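PDB 2IF2: dephospho-CoA kinase, which probably catalyses the ATP-dependent phosphorylation of the 3'-hydroxyl of dephospho-CoA, the last step of coenzyme A biosynthesis. Local coordinates for residues 111-119 against 158-167. Residues are numbered along the deposited sequence; the frame is centred on the assembly and turned at random.
Sequences EASLLVEKG and QMPIEEKVKY
Lys-164 reaches from the short helix 161-164 to the carbonyl of Ser-113, in the loop that follows strand 108-111 of the parallel sheet of this P-loop kinase fold. Three oxygens share its ammonium nitrogen. NZ gives a weak hydrogen bond to Ser-113 O at 3.2 Å, forms a salt bridge with Glu-117 OE1 at 3.5 Å, and is hydrogen-bonded to the backbone O of Gly-8, at the end of strand 3-8. An extended chain that bends only about the CG-CD bond (chi3 -74°) delivers it there. Ser-113 O has a second weak donor, Gln-158 NE2, at 3.4 Å and 143° at the hydrogen. The other end of that amide is satisfied, OE1 accepting from the backbone N of Ile-10, just ahead of the predicted ATP-binding residues Gly-11 to Thr-16, of which Lys-14 touches the Ser-113 side chain. Beside this polar cluster Val-116 divides its branches. CG2 lies against the Lys-164 methylene CE at 3.5 Å, whereas CG1, anti to the backbone N, meets selenomethionine Met-159 CE at 3.4 Å. That same CG1 makes a CH-pi contact with Tyr-167, 3.5 Å from the ring centroid and 11° off its normal.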
loop_
_atom_site.group_PDB
_atom_site.type_symbol
_atom_site.label_atom_id
_atom_site.label_comp_id
_atom_site.label_asym_id
_atom_site.label_seq_id
_atom_site.Cartn_x
_atom_site.Cartn_y
_atom_site.Cartn_z
ATOM N N GLU A 111 1.520 3.419 4.027
ATOM C CA GLU A 111 1.008 3.505 2.669
ATOM C C GLU A 111 0.770 2.121 2.087
ATOM O O GLU A 111 1.684 1.299 2.031
ATOM C CB GLU A 111 1.982 4.260 1.774
ATOM C CG GLU A 111 3.338 3.615 1.710
ATOM C CD GLU A 111 4.095 3.982 0.458
ATOM O OE1 GLU A 111 5.325 3.741 0.432
ATOM O OE2 GLU A 111 3.465 4.497 -0.501
ATOM N N ALA A 112 -0.466 1.883 1.649
ATOM C CA ALA A 112 -0.870 0.606 1.076
ATOM C C ALA A 112 -1.677 0.806 -0.197
ATOM O O ALA A 112 -1.905 -0.140 -0.949
ATOM C CB ALA A 112 -1.689 -0.178 2.086
ATOM N N SER A 113 -2.116 2.038 -0.430
ATOM C CA SER A 113 -2.892 2.368 -1.622
ATOM C C SER A 113 -4.206 1.598 -1.692
ATOM O O SER A 113 -4.976 1.764 -2.641
ATOM C CB SER A 113 -2.093 2.067 -2.885
ATOM O OG SER A 113 -2.121 0.691 -3.177
ATOM N N LEU A 114 -4.453 0.751 -0.695
ATOM C CA LEU A 114 -5.678 -0.044 -0.622
ATOM C C LEU A 114 -6.242 -0.040 0.803
ATOM O O LEU A 114 -6.531 -1.095 1.356
ATOM C CB LEU A 114 -5.401 -1.486 -1.075
ATOM C CG LEU A 114 -5.130 -1.706 -2.574
ATOM C CD1 LEU A 114 -4.533 -3.091 -2.836
ATOM C CD2 LEU A 114 -6.427 -1.529 -3.343
ATOM N N LEU A 115 -6.389 1.151 1.388
ATOM C CA LEU A 115 -6.932 1.302 2.740
ATOM C C LEU A 115 -8.392 1.724 2.639
ATOM O O LEU A 115 -9.115 1.767 3.635
ATOM C CB LEU A 115 -6.161 2.369 3.536
ATOM C CG LEU A 115 -4.696 2.152 3.920
ATOM C CD1 LEU A 115 -4.539 0.859 4.701
ATOM C CD2 LEU A 115 -3.863 2.117 2.665
ATOM N N VAL A 116 -8.815 2.050 1.424
ATOM C CA VAL A 116 -10.189 2.463 1.193
ATOM C C VAL A 116 -11.038 1.253 0.819
ATOM O O VAL A 116 -11.790 0.739 1.645
ATOM C CB VAL A 116 -10.290 3.491 0.059
ATOM C CG1 VAL A 116 -11.673 4.115 0.057
ATOM C CG2 VAL A 116 -9.212 4.542 0.211
ATOM N N GLU A 117 -10.909 0.788 -0.422
ATOM C CA GLU A 117 -11.690 -0.353 -0.880
ATOM C C GLU A 117 -11.574 -1.559 0.039
ATOM O O GLU A 117 -12.553 -2.264 0.258
ATOM C CB GLU A 117 -11.306 -0.739 -2.312
ATOM C CG GLU A 117 -9.823 -0.931 -2.563
ATOM C CD GLU A 117 -9.106 0.358 -2.912
ATOM O OE1 GLU A 117 -8.874 1.179 -2.000
ATOM O OE2 GLU A 117 -8.782 0.552 -4.104
ATOM N N LYS A 118 -10.384 -1.797 0.578
ATOM C CA LYS A 118 -10.170 -2.921 1.488
ATOM C C LYS A 118 -10.786 -2.598 2.843
ATOM O O LYS A 118 -10.755 -3.414 3.762
ATOM C CB LYS A 118 -8.675 -3.184 1.664
ATOM C CG LYS A 118 -8.171 -4.451 0.998
ATOM C CD LYS A 118 -8.743 -5.686 1.670
ATOM C CE LYS A 118 -8.339 -5.769 3.137
ATOM N NZ LYS A 118 -8.910 -6.979 3.800
ATOM N N GLY A 119 -11.342 -1.396 2.948
ATOM C CA GLY A 119 -11.959 -0.961 4.187
ATOM C C GLY A 119 -11.041 -1.142 5.379
ATOM O O GLY A 119 -11.297 -1.988 6.241
ATOM N N GLN A 158 -8.495 -0.646 -8.565
ATOM C CA GLN A 158 -8.628 0.517 -7.707
ATOM C C GLN A 158 -9.832 1.346 -8.111
ATOM O O GLN A 158 -10.044 1.602 -9.293
ATOM C CB GLN A 158 -7.377 1.380 -7.789
ATOM C CG GLN A 158 -6.142 0.720 -7.241
ATOM C CD GLN A 158 -4.978 1.666 -7.222
ATOM O OE1 GLN A 158 -4.550 2.156 -8.263
ATOM N NE2 GLN A 158 -4.464 1.942 -6.036
HETATM N N MSE A 159 -10.610 1.773 -7.122
HETATM C CA MSE A 159 -11.797 2.573 -7.382
HETATM C C MSE A 159 -11.432 3.919 -7.993
HETATM O O MSE A 159 -10.293 4.371 -7.889
HETATM C CB MSE A 159 -12.575 2.816 -6.089
HETATM C CG MSE A 159 -11.912 3.796 -5.141
HETATM SE SE MSE A 159 -13.186 4.550 -3.888
HETATM C CE MSE A 159 -13.369 3.024 -2.719
ATOM N N PRO A 160 -12.405 4.579 -8.643
ATOM C CA PRO A 160 -12.182 5.883 -9.272
ATOM C C PRO A 160 -11.520 6.849 -8.306
ATOM O O PRO A 160 -12.116 7.240 -7.300
ATOM C CB PRO A 160 -13.590 6.325 -9.648
ATOM C CG PRO A 160 -14.243 5.030 -10.002
ATOM C CD PRO A 160 -13.784 4.118 -8.880
ATOM N N ILE A 161 -10.283 7.224 -8.621
ATOM C CA ILE A 161 -9.513 8.141 -7.785
ATOM C C ILE A 161 -10.309 9.415 -7.492
ATOM O O ILE A 161 -10.199 9.998 -6.408
ATOM C CB ILE A 161 -8.173 8.531 -8.466
ATOM C CG1 ILE A 161 -7.315 9.350 -7.501
ATOM C CG2 ILE A 161 -8.435 9.316 -9.745
ATOM C CD1 ILE A 161 -6.887 8.588 -6.258
ATOM N N GLU A 162 -11.120 9.829 -8.460
ATOM C CA GLU A 162 -11.929 11.028 -8.320
ATOM C C GLU A 162 -13.008 10.839 -7.252
ATOM O O GLU A 162 -13.665 11.797 -6.842
ATOM C CB GLU A 162 -12.557 11.377 -9.668
ATOM C CG GLU A 162 -11.600 11.208 -10.845
ATOM C CD GLU A 162 -11.619 12.388 -11.797
ATOM O OE1 GLU A 162 -11.006 12.288 -12.881
ATOM O OE2 GLU A 162 -12.244 13.416 -11.458
ATOM N N GLU A 163 -13.183 9.599 -6.805
ATOM C CA GLU A 163 -14.163 9.288 -5.767
ATOM C C GLU A 163 -13.398 9.037 -4.463
ATOM O O GLU A 163 -13.844 9.442 -3.386
ATOM C CB GLU A 163 -14.980 8.042 -6.152
ATOM C CG GLU A 163 -16.522 8.182 -6.032
ATOM C CD GLU A 163 -17.057 8.092 -4.597
ATOM O OE1 GLU A 163 -16.831 7.059 -3.928
ATOM O OE2 GLU A 163 -17.720 9.051 -4.145
ATOM N N LYS A 164 -12.242 8.380 -4.569
ATOM C CA LYS A 164 -11.418 8.081 -3.401
ATOM C C LYS A 164 -11.051 9.349 -2.652
ATOM O O LYS A 164 -11.002 9.358 -1.424
ATOM C CB LYS A 164 -10.139 7.346 -3.815
ATOM C CG LYS A 164 -9.154 7.130 -2.665
ATOM C CD LYS A 164 -7.973 6.241 -3.051
ATOM C CE LYS A 164 -8.375 4.782 -3.171
ATOM N NZ LYS A 164 -7.202 3.907 -3.446
ATOM N N VAL A 165 -10.788 10.416 -3.396
ATOM C CA VAL A 165 -10.426 11.701 -2.802
ATOM C C VAL A 165 -11.412 12.104 -1.714
ATOM O O VAL A 165 -11.045 12.767 -0.740
ATOM C CB VAL A 165 -10.396 12.817 -3.860
ATOM C CG1 VAL A 165 -11.759 12.951 -4.513
ATOM C CG2 VAL A 165 -9.991 14.128 -3.215
ATOM N N LYS A 166 -12.666 11.701 -1.895
ATOM C CA LYS A 166 -13.735 11.999 -0.951
ATOM C C LYS A 166 -13.694 11.066 0.263
ATOM O O LYS A 166 -14.704 10.888 0.943
ATOM C CB LYS A 166 -15.099 11.870 -1.654
ATOM C CG LYS A 166 -15.409 12.958 -2.699
ATOM C CD LYS A 166 -16.631 12.622 -3.597
ATOM C CE LYS A 166 -17.936 12.379 -2.817
ATOM N NZ LYS A 166 -18.462 13.564 -2.078
ATOM N N TYR A 167 -12.530 10.477 0.536
ATOM C CA TYR A 167 -12.386 9.559 1.665
ATOM C C TYR A 167 -11.368 10.016 2.698
ATOM O O TYR A 167 -11.355 9.528 3.831
ATOM C CB TYR A 167 -11.991 8.165 1.174
ATOM C CG TYR A 167 -13.151 7.208 1.013
ATOM C CD1 TYR A 167 -13.910 7.174 -0.160
ATOM C CD2 TYR A 167 -13.490 6.332 2.043
ATOM C CE1 TYR A 167 -14.978 6.282 -0.297
ATOM C CE2 TYR A 167 -14.548 5.444 1.918
ATOM C CZ TYR A 167 -15.287 5.420 0.752
ATOM O OH TYR A 167 -16.332 4.527 0.657
#